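Local coordinates for protein putative xanthine dehydrogenase YAGS fad-binding subunit (Escherichia coli, PDB 5G5G) that carries the molybdenum centre and pterin cytosine dinucleotide of a periplasmic aldehyde oxidase and probably oxidises aldehydes to carboxylic acids, at residues 605-610 / 628-633; 8-13 / 518-523; 92-97 / 213-218; 641-646 / 651-656. All coordinates share one frame; numbering follows the deposited sequence.

Contact 1: 605-610 / 628-633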
loop_
_atom_site.group_PDB
_atom_site.type_symbol
_atom_site.label_atom_id
_atom_site.label_comp_id
_atom_site.label_asym_id
_atom_site.label_seq_id
_atom_site.Cartn_x
_atom_site.Cartn_y
_atom_site.Cartn_z
ATOM N N ARG C 605 -14.734 2.313 -13.330
ATOM C CA ARG C 605 -16.066 2.850 -13.110
ATOM C C ARG C 605 -17.006 2.019 -12.261
ATOM O O ARG C 605 -17.808 2.602 -11.531
ATOM C CB ARG C 605 -16.739 3.141 -14.429
ATOM C CG ARG C 605 -16.043 4.292 -15.156
ATOM C CD ARG C 605 -16.309 4.277 -16.648
ATOM N NE ARG C 605 -17.721 4.521 -16.975
ATOM C CZ ARG C 605 -18.253 5.703 -17.308
ATOM N NH1 ARG C 605 -17.520 6.787 -17.371
ATOM N NH2 ARG C 605 -19.538 5.769 -17.624
ATOM N N ARG C 606 -16.897 0.688 -12.335
ATOM C CA ARG C 606 -17.754 -0.221 -11.618
ATOM C C ARG C 606 -17.062 -1.575 -11.585
ATOM O O ARG C 606 -16.464 -1.985 -12.595
ATOM C CB ARG C 606 -19.072 -0.307 -12.376
ATOM C CG ARG C 606 -20.167 -1.042 -11.676
ATOM C CD ARG C 606 -21.492 -0.717 -12.389
ATOM N NE ARG C 606 -21.476 -0.781 -13.867
ATOM C CZ ARG C 606 -22.098 -1.708 -14.618
ATOM N NH1 ARG C 606 -22.765 -2.704 -14.077
ATOM N NH2 ARG C 606 -22.072 -1.648 -15.929
ATOM N N MET C 607 -17.125 -2.242 -10.424
ATOM C CA MET C 607 -16.638 -3.623 -10.296
ATOM C C MET C 607 -17.645 -4.493 -9.581
ATOM O O MET C 607 -18.237 -4.056 -8.599
ATOM C CB MET C 607 -15.304 -3.650 -9.538
ATOM C CG MET C 607 -14.243 -2.754 -10.122
ATOM S SD MET C 607 -12.752 -2.801 -9.084
ATOM C CE MET C 607 -12.127 -4.411 -9.464
ATOM N N LEU C 608 -17.816 -5.714 -10.105
ATOM C CA LEU C 608 -18.634 -6.746 -9.483
ATOM C C LEU C 608 -17.796 -8.010 -9.353
ATOM O O LEU C 608 -17.143 -8.417 -10.306
ATOM C CB LEU C 608 -19.896 -7.047 -10.274
ATOM C CG LEU C 608 -20.736 -8.246 -9.808
ATOM C CD1 LEU C 608 -21.325 -8.014 -8.429
ATOM C CD2 LEU C 608 -21.839 -8.548 -10.816
ATOM N N ALA C 609 -17.796 -8.621 -8.185
ATOM C CA ALA C 609 -17.252 -9.978 -7.990
ATOM C C ALA C 609 -18.378 -10.910 -7.514
ATOM O O ALA C 609 -19.054 -10.613 -6.523
ATOM C CB ALA C 609 -16.151 -9.975 -6.964
ATOM N N VAL C 610 -18.539 -12.039 -8.188
ATOM C CA VAL C 610 -19.404 -13.075 -7.718
ATOM C C VAL C 610 -18.535 -14.289 -7.329
ATOM O O VAL C 610 -17.828 -14.855 -8.167
ATOM C CB VAL C 610 -20.482 -13.459 -8.758
ATOM C CG1 VAL C 610 -21.425 -14.503 -8.181
ATOM C CG2 VAL C 610 -21.287 -12.227 -9.253
ATOM N N GLY C 628 -11.430 -5.557 -0.827
ATOM C CA GLY C 628 -10.033 -5.285 -0.558
ATOM C C GLY C 628 -9.175 -5.914 -1.641
ATOM O O GLY C 628 -8.173 -5.324 -2.150
ATOM N N ALA C 629 -9.524 -7.155 -1.992
ATOM C CA ALA C 629 -8.820 -7.839 -3.045
ATOM C C ALA C 629 -9.066 -7.217 -4.423
ATOM O O ALA C 629 -8.133 -7.191 -5.261
ATOM C CB ALA C 629 -9.193 -9.300 -3.033
ATOM N N MET C 630 -10.297 -6.786 -4.666
ATOM C CA MET C 630 -10.641 -6.012 -5.881
ATOM C C MET C 630 -9.737 -4.764 -6.024
ATOM O O MET C 630 -9.175 -4.511 -7.099
ATOM C CB MET C 630 -12.109 -5.622 -5.930
ATOM C CG MET C 630 -13.025 -6.856 -6.155
ATOM S SD MET C 630 -14.722 -6.630 -5.537
ATOM C CE MET C 630 -15.359 -5.562 -6.774
ATOM N N THR C 631 -9.557 -4.043 -4.917
ATOM C CA THR C 631 -8.673 -2.907 -4.889
ATOM C C THR C 631 -7.225 -3.267 -5.168
ATOM O O THR C 631 -6.565 -2.613 -5.991
ATOM C CB THR C 631 -8.854 -2.201 -3.522
ATOM O OG1 THR C 631 -10.259 -1.856 -3.391
ATOM C CG2 THR C 631 -7.958 -0.992 -3.472
ATOM N N MET C 632 -6.727 -4.345 -4.560
ATOM C CA MET C 632 -5.352 -4.772 -4.808
ATOM C C MET C 632 -5.157 -5.245 -6.267
ATOM O O MET C 632 -4.107 -5.001 -6.880
ATOM C CB MET C 632 -4.992 -5.859 -3.792
ATOM C CG MET C 632 -3.557 -6.230 -3.780
ATOM S SD MET C 632 -3.225 -7.229 -2.279
ATOM C CE MET C 632 -3.117 -6.016 -1.010
ATOM N N GLY C 633 -6.195 -5.833 -6.840
ATOM C CA GLY C 633 -6.192 -6.179 -8.250
ATOM C C GLY C 633 -6.218 -4.979 -9.181
ATOM O O GLY C 633 -5.648 -5.014 -10.288
#
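M630 of helix 619-638 and M607 of strand 602-612 reach toward each other tip to tip, and the exchange is reciprocal. The M630 methyl CE presses on M607 CB at 3.4 Å, tighter than ordinary van der Waals contact, while the M607 methyl CE settles 3.7 Å from M630 CB. Both chains bend at the last torsion (chi3 73° in M607 and 75° in M630), which brings each methyl against the CB of the other. Two residues further along the strand, A609 supplies a small patch: its CB lies 3.9 Å from M630 SD, so that M630, with the largest buried surface here, spans two residues of the same strand face.

The helix and strand axes stand 10.0 Å apart at an angle of 125°. M634 and V626 of the same helix continue the packing onto M607 and A609, and Q670 of the adjacent parallel strand 669-674 touches both methionines. The helix forms part of the beta-alpha-beta crossover from strand 602-612 to strand 669-674, with a small hairpin inserted after it. Across 605-610 and 628-633 the contact is wholly apolar, which implies that the fit between these segments rests on interlocking thioether chains, while T631 OG1 adds a hydrogen bond to Q670.

Contact 2: 8-13 / 518-523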
loop_
_atom_site.group_PDB
_atom_site.type_symbol
_atom_site.label_atom_id
_atom_site.label_comp_id
_atom_site.label_asym_id
_atom_site.label_seq_id
_atom_site.Cartn_x
_atom_site.Cartn_y
_atom_site.Cartn_z
ATOM N N GLY C 8 -21.984 -34.169 7.910
ATOM C CA GLY C 8 -23.450 -34.346 7.869
ATOM C C GLY C 8 -24.043 -33.105 8.511
ATOM O O GLY C 8 -23.418 -32.038 8.502
ATOM N N GLU C 9 -25.226 -33.225 9.094
ATOM C CA GLU C 9 -25.818 -32.106 9.822
ATOM C C GLU C 9 -25.109 -31.968 11.140
ATOM O O GLU C 9 -24.812 -32.950 11.801
ATOM C CB GLU C 9 -27.315 -32.316 10.107
ATOM C CG GLU C 9 -28.191 -32.036 8.891
ATOM C CD GLU C 9 -29.692 -32.079 9.202
ATOM O OE1 GLU C 9 -30.135 -31.667 10.316
ATOM O OE2 GLU C 9 -30.422 -32.542 8.317
ATOM N N ASN C 10 -24.854 -30.747 11.548
ATOM C CA ASN C 10 -24.205 -30.505 12.835
ATOM C C ASN C 10 -24.647 -29.128 13.334
ATOM O O ASN C 10 -25.395 -28.454 12.633
ATOM C CB ASN C 10 -22.654 -30.671 12.688
ATOM C CG ASN C 10 -22.008 -29.612 11.824
ATOM O OD1 ASN C 10 -22.389 -28.447 11.850
ATOM N ND2 ASN C 10 -20.946 -30.002 11.113
ATOM N N PRO C 11 -24.240 -28.717 14.538
ATOM C CA PRO C 11 -24.807 -27.478 15.125
ATOM C C PRO C 11 -24.591 -26.203 14.331
ATOM O O PRO C 11 -25.385 -25.264 14.471
ATOM C CB PRO C 11 -24.131 -27.397 16.505
ATOM C CG PRO C 11 -23.909 -28.842 16.854
ATOM C CD PRO C 11 -23.471 -29.468 15.538
ATOM N N ILE C 12 -23.526 -26.138 13.514
ATOM C CA ILE C 12 -23.215 -24.955 12.782
ATOM C C ILE C 12 -24.306 -24.679 11.774
ATOM O O ILE C 12 -24.585 -23.519 11.496
ATOM C CB ILE C 12 -21.848 -25.040 12.046
ATOM C CG1 ILE C 12 -20.696 -25.278 13.056
ATOM C CG2 ILE C 12 -21.571 -23.785 11.218
ATOM C CD1 ILE C 12 -20.430 -24.161 14.005
ATOM N N ASP C 13 -24.957 -25.731 11.276
ATOM C CA ASP C 13 -26.108 -25.585 10.348
ATOM C C ASP C 13 -27.276 -24.705 10.827
ATOM O O ASP C 13 -28.080 -24.254 10.011
ATOM C CB ASP C 13 -26.675 -26.935 9.969
ATOM C CG ASP C 13 -25.713 -27.777 9.100
ATOM O OD1 ASP C 13 -24.919 -27.256 8.304
ATOM O OD2 ASP C 13 -25.911 -29.013 9.165
ATOM N N GLY C 518 -11.089 -25.995 14.203
ATOM C CA GLY C 518 -10.482 -26.443 15.464
ATOM C C GLY C 518 -11.325 -25.986 16.649
ATOM O O GLY C 518 -11.443 -26.687 17.633
ATOM N N VAL C 519 -11.923 -24.800 16.551
ATOM C CA VAL C 519 -12.857 -24.354 17.596
ATOM C C VAL C 519 -14.078 -25.277 17.633
ATOM O O VAL C 519 -14.497 -25.732 18.720
ATOM C CB VAL C 519 -13.246 -22.836 17.416
ATOM C CG1 VAL C 519 -14.420 -22.449 18.331
ATOM C CG2 VAL C 519 -12.049 -21.968 17.642
ATOM N N TYR C 520 -14.571 -25.672 16.464
ATOM C CA TYR C 520 -15.619 -26.687 16.374
ATOM C C TYR C 520 -15.248 -27.947 17.167
ATOM O O TYR C 520 -16.036 -28.457 17.985
ATOM C CB TYR C 520 -15.917 -27.032 14.903
ATOM C CG TYR C 520 -16.963 -28.095 14.714
ATOM C CD1 TYR C 520 -16.647 -29.460 14.808
ATOM C CD2 TYR C 520 -18.302 -27.742 14.514
ATOM C CE1 TYR C 520 -17.611 -30.436 14.669
ATOM C CE2 TYR C 520 -19.274 -28.714 14.358
ATOM C CZ TYR C 520 -18.927 -30.062 14.445
ATOM O OH TYR C 520 -19.908 -31.020 14.304
ATOM N N ALA C 521 -14.031 -28.434 16.945
ATOM C CA ALA C 521 -13.576 -29.657 17.595
ATOM C C ALA C 521 -13.530 -29.474 19.094
ATOM O O ALA C 521 -14.029 -30.327 19.830
ATOM C CB ALA C 521 -12.228 -30.049 17.046
ATOM N N ALA C 522 -12.984 -28.341 19.543
ATOM C CA ALA C 522 -12.899 -28.044 20.986
ATOM C C ALA C 522 -14.314 -27.900 21.605
ATOM O O ALA C 522 -14.594 -28.449 22.668
ATOM C CB ALA C 522 -12.031 -26.839 21.270
ATOM N N CYS C 523 -15.209 -27.232 20.881
ATOM C CA CYS C 523 -16.551 -27.041 21.366
ATOM C C CYS C 523 -17.333 -28.354 21.433
ATOM O O CYS C 523 -18.174 -28.489 22.309
ATOM C CB CYS C 523 -17.316 -25.992 20.561
ATOM S SG CYS C 523 -16.720 -24.324 20.784
#
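The phenol ring of Y520 and the amide of N10 are the flat groups here, and they meet obliquely, their planes 49° apart. At the ring edge, near its plane, stands I12, whose CG1 is 3.7 Å from Y520 CD2. The amide carbon N10 CG comes in at a slant, 3.8 Å from Y520 CE2, and P11 follows more loosely, CD lying 4.1 Å from Y520 OH. The closest approach is that of the hydroxyl: Y520 OH lies 3.2 Å from N10 CB. With CG anti to the backbone N (chi1 179°), the Y520 side chain extends from its helix toward the N-terminal loop.

The loop is folded into shape by its own bonds. N10 OD1 accepts from I12 N at 3.1 Å, an Asx turn that opens the 3-10 segment 11-13, and D13 OD2 accepts the N-H of N10 from above the carboxylate plane. The other end of the N10 amide is held as well, ND2 donating to P684 O, while D13 also forms salt bridges with R615 and K686. The amide against which the tyrosine packs is thus held at both ends.

Around this junction M483 of helix 472-484 touches I12, Y520 and C523, and P684 and M1 also pack on Y520. On another side of helix 511-534, V519, A522 and C523 rest on strand 447-453, so the helix lies between that sheet and the N-terminal loop.

Contact 3: 92-97 / 213-218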
loop_
_atom_site.group_PDB
_atom_site.type_symbol
_atom_site.label_atom_id
_atom_site.label_comp_id
_atom_site.label_asym_id
_atom_site.label_seq_id
_atom_site.Cartn_x
_atom_site.Cartn_y
_atom_site.Cartn_z
ATOM N N GLY C 92 16.360 -20.298 9.250
ATOM C CA GLY C 92 15.028 -20.838 9.289
ATOM C C GLY C 92 14.694 -21.486 7.972
ATOM O O GLY C 92 15.205 -21.098 6.923
ATOM N N ASP C 93 13.788 -22.463 8.014
ATOM C CA ASP C 93 13.396 -23.186 6.795
ATOM C C ASP C 93 12.626 -22.360 5.739
ATOM O O ASP C 93 12.544 -22.757 4.584
ATOM C CB ASP C 93 12.573 -24.416 7.192
ATOM C CG ASP C 93 13.434 -25.504 7.857
ATOM O OD1 ASP C 93 14.690 -25.379 7.936
ATOM O OD2 ASP C 93 12.838 -26.494 8.295
ATOM N N LYS C 94 12.103 -21.210 6.128
ATOM C CA LYS C 94 11.328 -20.383 5.227
ATOM C C LYS C 94 12.085 -19.119 4.825
ATOM O O LYS C 94 11.485 -18.195 4.255
ATOM C CB LYS C 94 10.030 -19.978 5.900
ATOM C CG LYS C 94 9.153 -21.099 6.415
ATOM C CD LYS C 94 8.375 -21.728 5.321
ATOM C CE LYS C 94 7.186 -22.545 5.881
ATOM N NZ LYS C 94 7.624 -23.638 6.754
ATOM N N ASN C 95 13.368 -19.044 5.160
ATOM C CA ASN C 95 14.237 -17.932 4.717
ATOM C C ASN C 95 15.204 -18.425 3.677
ATOM O O ASN C 95 15.972 -19.311 3.974
ATOM C CB ASN C 95 15.012 -17.342 5.899
ATOM C CG ASN C 95 14.101 -16.660 6.916
ATOM O OD1 ASN C 95 14.062 -17.089 8.050
ATOM N ND2 ASN C 95 13.355 -15.615 6.511
ATOM N N THR C 96 15.147 -17.908 2.461
ATOM C CA THR C 96 16.136 -18.219 1.447
ATOM C C THR C 96 17.343 -17.303 1.665
ATOM O O THR C 96 18.418 -17.801 1.969
ATOM C CB THR C 96 15.606 -18.037 0.015
ATOM O OG1 THR C 96 14.481 -18.903 -0.145
ATOM C CG2 THR C 96 16.650 -18.359 -1.017
ATOM N N ALA C 97 17.157 -15.996 1.522
ATOM C CA ALA C 97 18.203 -15.067 1.903
ATOM C C ALA C 97 18.426 -15.094 3.411
ATOM O O ALA C 97 17.493 -15.139 4.228
ATOM C CB ALA C 97 17.813 -13.650 1.485
ATOM N N ILE C 213 2.280 -17.776 13.800
ATOM C CA ILE C 213 2.885 -17.661 15.130
ATOM C C ILE C 213 3.797 -18.846 15.341
ATOM O O ILE C 213 4.935 -18.684 15.802
ATOM C CB ILE C 213 1.828 -17.620 16.254
ATOM C CG1 ILE C 213 0.982 -16.326 16.195
ATOM C CG2 ILE C 213 2.444 -17.784 17.655
ATOM C CD1 ILE C 213 1.777 -15.059 16.559
ATOM N N ASP C 214 3.305 -20.042 15.002
ATOM C CA ASP C 214 4.128 -21.236 15.306
ATOM C C ASP C 214 5.378 -21.301 14.418
ATOM O O ASP C 214 6.454 -21.666 14.903
ATOM C CB ASP C 214 3.317 -22.521 15.192
ATOM C CG ASP C 214 4.057 -23.717 15.752
ATOM O OD1 ASP C 214 4.424 -23.742 16.945
ATOM O OD2 ASP C 214 4.193 -24.675 14.978
ATOM N N TRP C 215 5.259 -20.945 13.138
ATOM C CA TRP C 215 6.417 -20.948 12.233
ATOM C C TRP C 215 7.420 -19.929 12.741
ATOM O O TRP C 215 8.623 -20.179 12.714
ATOM C CB TRP C 215 6.045 -20.511 10.828
ATOM C CG TRP C 215 5.228 -21.516 10.048
ATOM C CD1 TRP C 215 4.837 -22.769 10.434
ATOM C CD2 TRP C 215 4.767 -21.322 8.722
ATOM N NE1 TRP C 215 4.080 -23.355 9.403
ATOM C CE2 TRP C 215 4.074 -22.493 8.330
ATOM C CE3 TRP C 215 4.862 -20.259 7.822
ATOM C CZ2 TRP C 215 3.515 -22.635 7.050
ATOM C CZ3 TRP C 215 4.309 -20.404 6.552
ATOM C CH2 TRP C 215 3.606 -21.564 6.198
ATOM N N CYS C 216 6.917 -18.769 13.157
ATOM C CA CYS C 216 7.824 -17.708 13.724
ATOM C C CYS C 216 8.622 -18.250 14.882
ATOM O O CYS C 216 9.854 -18.098 14.958
ATOM C CB CYS C 216 6.996 -16.499 14.161
ATOM S SG CYS C 216 7.957 -15.090 14.795
ATOM N N ARG C 217 7.935 -18.879 15.819
ATOM C CA ARG C 217 8.593 -19.404 16.994
ATOM C C ARG C 217 9.701 -20.426 16.645
ATOM O O ARG C 217 10.855 -20.358 17.131
ATOM C CB ARG C 217 7.561 -20.044 17.893
ATOM C CG ARG C 217 8.053 -20.367 19.279
ATOM C CD ARG C 217 6.993 -21.176 19.957
ATOM N NE ARG C 217 7.442 -21.762 21.182
ATOM C CZ ARG C 217 6.870 -22.801 21.771
ATOM N NH1 ARG C 217 5.825 -23.406 21.213
ATOM N NH2 ARG C 217 7.375 -23.252 22.911
ATOM N N THR C 218 9.354 -21.366 15.770
ATOM C CA THR C 218 10.295 -22.403 15.388
ATOM C C THR C 218 11.496 -21.825 14.641
ATOM O O THR C 218 12.634 -22.200 14.915
ATOM C CB THR C 218 9.620 -23.459 14.526
ATOM O OG1 THR C 218 8.625 -24.083 15.324
ATOM C CG2 THR C 218 10.613 -24.488 14.052
#
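K94 lays the end of its chain over one face of the W215 indole, the two side chains crossing at about a right angle. The methylene CE stands almost directly over the six-membered ring, 3.5 Å from its centroid and 7° off the normal, in a CH-pi contact. The ammonium group follows, K94 NZ lying 4.1 Å from the same centroid and 14° off the normal: a cation-pi interaction. Bends at chi2 and chi4 fold the lysine so that both CE and NZ stay over the ring. Contact with the carbon skeleton and attraction of the charge to the ring electrons therefore act together.

The lysine sits in a type I turn from G92 to N95, closed by the 3.3 Å bond from N95 N to G92 O. Next to it, N95 ND2 donates to L248 O, tying the turn down, while F247 and D219 pack around K94.

The pair is a cation-pi interaction reinforced by CH-pi contact, joining a loop turn to helix 213-224 near the surface. It links the a/b hammerhead region to the first molybdopterin-binding region, with the W215 side chain about 8 Å from the dioxothiomolybdenum ion, in the surroundings of the active site.

Contact 4: 641-646 / 651-656; sequences ELAVDD and FVNHDM
N653 grips the opposite backbone with both ends of its amide. ND2 donates to E641 O at 2.9 Å, nearly straight (165°) and in the carbonyl plane, while OD1 accepts from A643 N at 2.9 Å with the donor tilted 35° from the amide carbonyl plane. Beside it the main chains pair directly, V652 N to A643 O at 2.8 Å. The side-chain amide thus stands in for a peptide group, carrying the ladder of bonds one step past the backbone pairing.

A second cluster gathers round the F651 ring. L642 CD1 lies over the centre of one face, 3.8 Å from the centroid, and V644 CG2 meets the edge in plane, 3.8 Å from F651 CE1. Away from the ring, D645 CB packs 3.5 Å from V652 CG2.

Farther out, these groups are set in place. N653 CG sits between its own N and carbonyl carbon (chi1 58°), and ND2 has a further partner in G658 O. F651 N is bound by N277 OD1, and H281 stacks edge-to-face with the ring. The D645 carboxylate reaches R647 and an aromatic side chain of another protein chain, and H654 NE2 bonds to an acidic side chain there, placing this region at a subunit interface.

V644 and F651 form an antiparallel, non-hydrogen-bonded pair within a short, weakly bonded beta hairpin of strands 644-645 and 650-651, beyond which the N653 amide continues the cross-chain bonding.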
loop_
_atom_site.group_PDB
_atom_site.type_symbol
_atom_site.label_atom_id
_atom_site.label_comp_id
_atom_site.label_asym_id
_atom_site.label_seq_id
_atom_site.Cartn_x
_atom_site.Cartn_y
_atom_site.Cartn_z
ATOM N N GLU C 641 4.180 -1.508 -9.903
ATOM C CA GLU C 641 5.349 -2.164 -10.462
ATOM C C GLU C 641 6.587 -1.756 -9.656
ATOM O O GLU C 641 6.837 -0.573 -9.487
ATOM C CB GLU C 641 5.541 -1.768 -11.929
ATOM C CG GLU C 641 6.921 -2.086 -12.476
ATOM C CD GLU C 641 7.023 -1.991 -13.996
ATOM O OE1 GLU C 641 6.106 -1.429 -14.657
ATOM O OE2 GLU C 641 8.054 -2.483 -14.530
ATOM N N LEU C 642 7.372 -2.744 -9.228
ATOM C CA LEU C 642 8.724 -2.442 -8.728
ATOM C C LEU C 642 9.619 -2.329 -9.970
ATOM O O LEU C 642 9.903 -3.327 -10.620
ATOM C CB LEU C 642 9.250 -3.540 -7.816
ATOM C CG LEU C 642 8.585 -3.657 -6.432
ATOM C CD1 LEU C 642 8.918 -4.979 -5.737
ATOM C CD2 LEU C 642 8.972 -2.504 -5.536
ATOM N N ALA C 643 10.090 -1.122 -10.240
ATOM C CA ALA C 643 10.995 -0.850 -11.331
ATOM C C ALA C 643 12.370 -1.427 -11.040
ATOM O O ALA C 643 13.057 -0.950 -10.143
ATOM C CB ALA C 643 11.089 0.631 -11.546
ATOM N N VAL C 644 12.798 -2.387 -11.859
ATOM C CA VAL C 644 14.110 -2.964 -11.718
ATOM C C VAL C 644 15.167 -2.148 -12.449
ATOM O O VAL C 644 15.023 -1.857 -13.661
ATOM C CB VAL C 644 14.142 -4.395 -12.282
ATOM C CG1 VAL C 644 15.563 -4.960 -12.287
ATOM C CG2 VAL C 644 13.209 -5.285 -11.474
ATOM N N ASP C 645 16.226 -1.765 -11.734
ATOM C CA ASP C 645 17.419 -1.214 -12.404
ATOM C C ASP C 645 18.309 -2.450 -12.671
ATOM O O ASP C 645 18.831 -3.002 -11.729
ATOM C CB ASP C 645 18.134 -0.171 -11.544
ATOM C CG ASP C 645 19.228 0.565 -12.335
ATOM O OD1 ASP C 645 20.074 -0.159 -12.956
ATOM O OD2 ASP C 645 19.169 1.833 -12.394
ATOM N N ASP C 646 18.400 -2.938 -13.919
ATOM C CA ASP C 646 19.119 -4.195 -14.125
ATOM C C ASP C 646 20.665 -4.053 -14.194
ATOM O O ASP C 646 21.371 -5.062 -14.380
ATOM C CB ASP C 646 18.557 -4.952 -15.298
ATOM C CG ASP C 646 18.786 -4.273 -16.627
ATOM O OD1 ASP C 646 19.587 -3.300 -16.705
ATOM O OD2 ASP C 646 18.105 -4.754 -17.596
ATOM N N PHE C 651 15.258 -2.692 -6.729
ATOM C CA PHE C 651 14.012 -2.057 -7.034
ATOM C C PHE C 651 14.114 -0.574 -6.728
ATOM O O PHE C 651 14.294 -0.183 -5.574
ATOM C CB PHE C 651 12.838 -2.701 -6.235
ATOM C CG PHE C 651 12.727 -4.195 -6.411
ATOM C CD1 PHE C 651 12.651 -4.773 -7.686
ATOM C CD2 PHE C 651 12.657 -5.032 -5.317
ATOM C CE1 PHE C 651 12.512 -6.150 -7.811
ATOM C CE2 PHE C 651 12.556 -6.415 -5.438
ATOM C CZ PHE C 651 12.475 -6.973 -6.704
ATOM N N VAL C 652 13.942 0.248 -7.758
ATOM C CA VAL C 652 14.264 1.698 -7.693
ATOM C C VAL C 652 13.249 2.529 -6.908
ATOM O O VAL C 652 13.619 3.361 -6.101
ATOM C CB VAL C 652 14.439 2.275 -9.118
ATOM C CG1 VAL C 652 14.666 3.773 -9.126
ATOM C CG2 VAL C 652 15.609 1.628 -9.854
ATOM N N ASN C 653 11.963 2.278 -7.168
ATOM C CA ASN C 653 10.903 3.050 -6.618
ATOM C C ASN C 653 10.470 2.426 -5.317
ATOM O O ASN C 653 9.327 1.948 -5.171
ATOM C CB ASN C 653 9.739 3.164 -7.650
ATOM C CG ASN C 653 9.207 1.832 -8.074
ATOM O OD1 ASN C 653 9.919 0.820 -8.121
ATOM N ND2 ASN C 653 7.932 1.807 -8.332
ATOM N N HIS C 654 11.346 2.512 -4.314
ATOM C CA HIS C 654 11.197 1.682 -3.125
ATOM C C HIS C 654 10.636 2.390 -1.895
ATOM O O HIS C 654 11.206 2.340 -0.839
ATOM C CB HIS C 654 12.482 0.904 -2.803
ATOM C CG HIS C 654 13.711 1.748 -2.595
ATOM N ND1 HIS C 654 13.978 2.419 -1.424
ATOM C CD2 HIS C 654 14.788 1.963 -3.391
ATOM C CE1 HIS C 654 15.146 3.030 -1.507
ATOM N NE2 HIS C 654 15.666 2.757 -2.693
ATOM N N ASP C 655 9.472 2.999 -2.058
ATOM C CA ASP C 655 8.756 3.602 -0.967
ATOM C C ASP C 655 7.277 3.693 -1.316
ATOM O O ASP C 655 6.847 3.170 -2.366
ATOM C CB ASP C 655 9.398 4.921 -0.539
ATOM C CG ASP C 655 9.304 6.000 -1.596
ATOM O OD1 ASP C 655 8.253 6.126 -2.275
ATOM O OD2 ASP C 655 10.304 6.705 -1.763
ATOM N N MET C 656 6.517 4.312 -0.416
ATOM C CA MET C 656 5.064 4.338 -0.453
ATOM C C MET C 656 4.549 5.485 -1.353
ATOM O O MET C 656 3.333 5.604 -1.500
ATOM C CB MET C 656 4.567 4.377 1.011
ATOM C CG MET C 656 3.086 4.436 1.333
ATOM S SD MET C 656 2.096 2.976 0.851
ATOM C CE MET C 656 2.475 1.821 2.185
#

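Burial and chemistry do not run together in these four contacts. Contacts 1 and 4 are both buried, and helix 619-638 of the first is followed in the chain by strand 644-645 of the second; yet one is apolar packing of thioether chains and an alanine, while the other combines hydrogen bonds with ring packing where another subunit meets the chain. Contact 2, partly buried, brings the N-terminal loop to a helix more than 500 residues later, and contact 3 is nested in the chain excursion that contact 2 closes. Contact 3 is the surface case, relying on a charge over a ring. Contacts 2 and 4 lie on opposite sides of the chain centre, their centres about 47 Å apart.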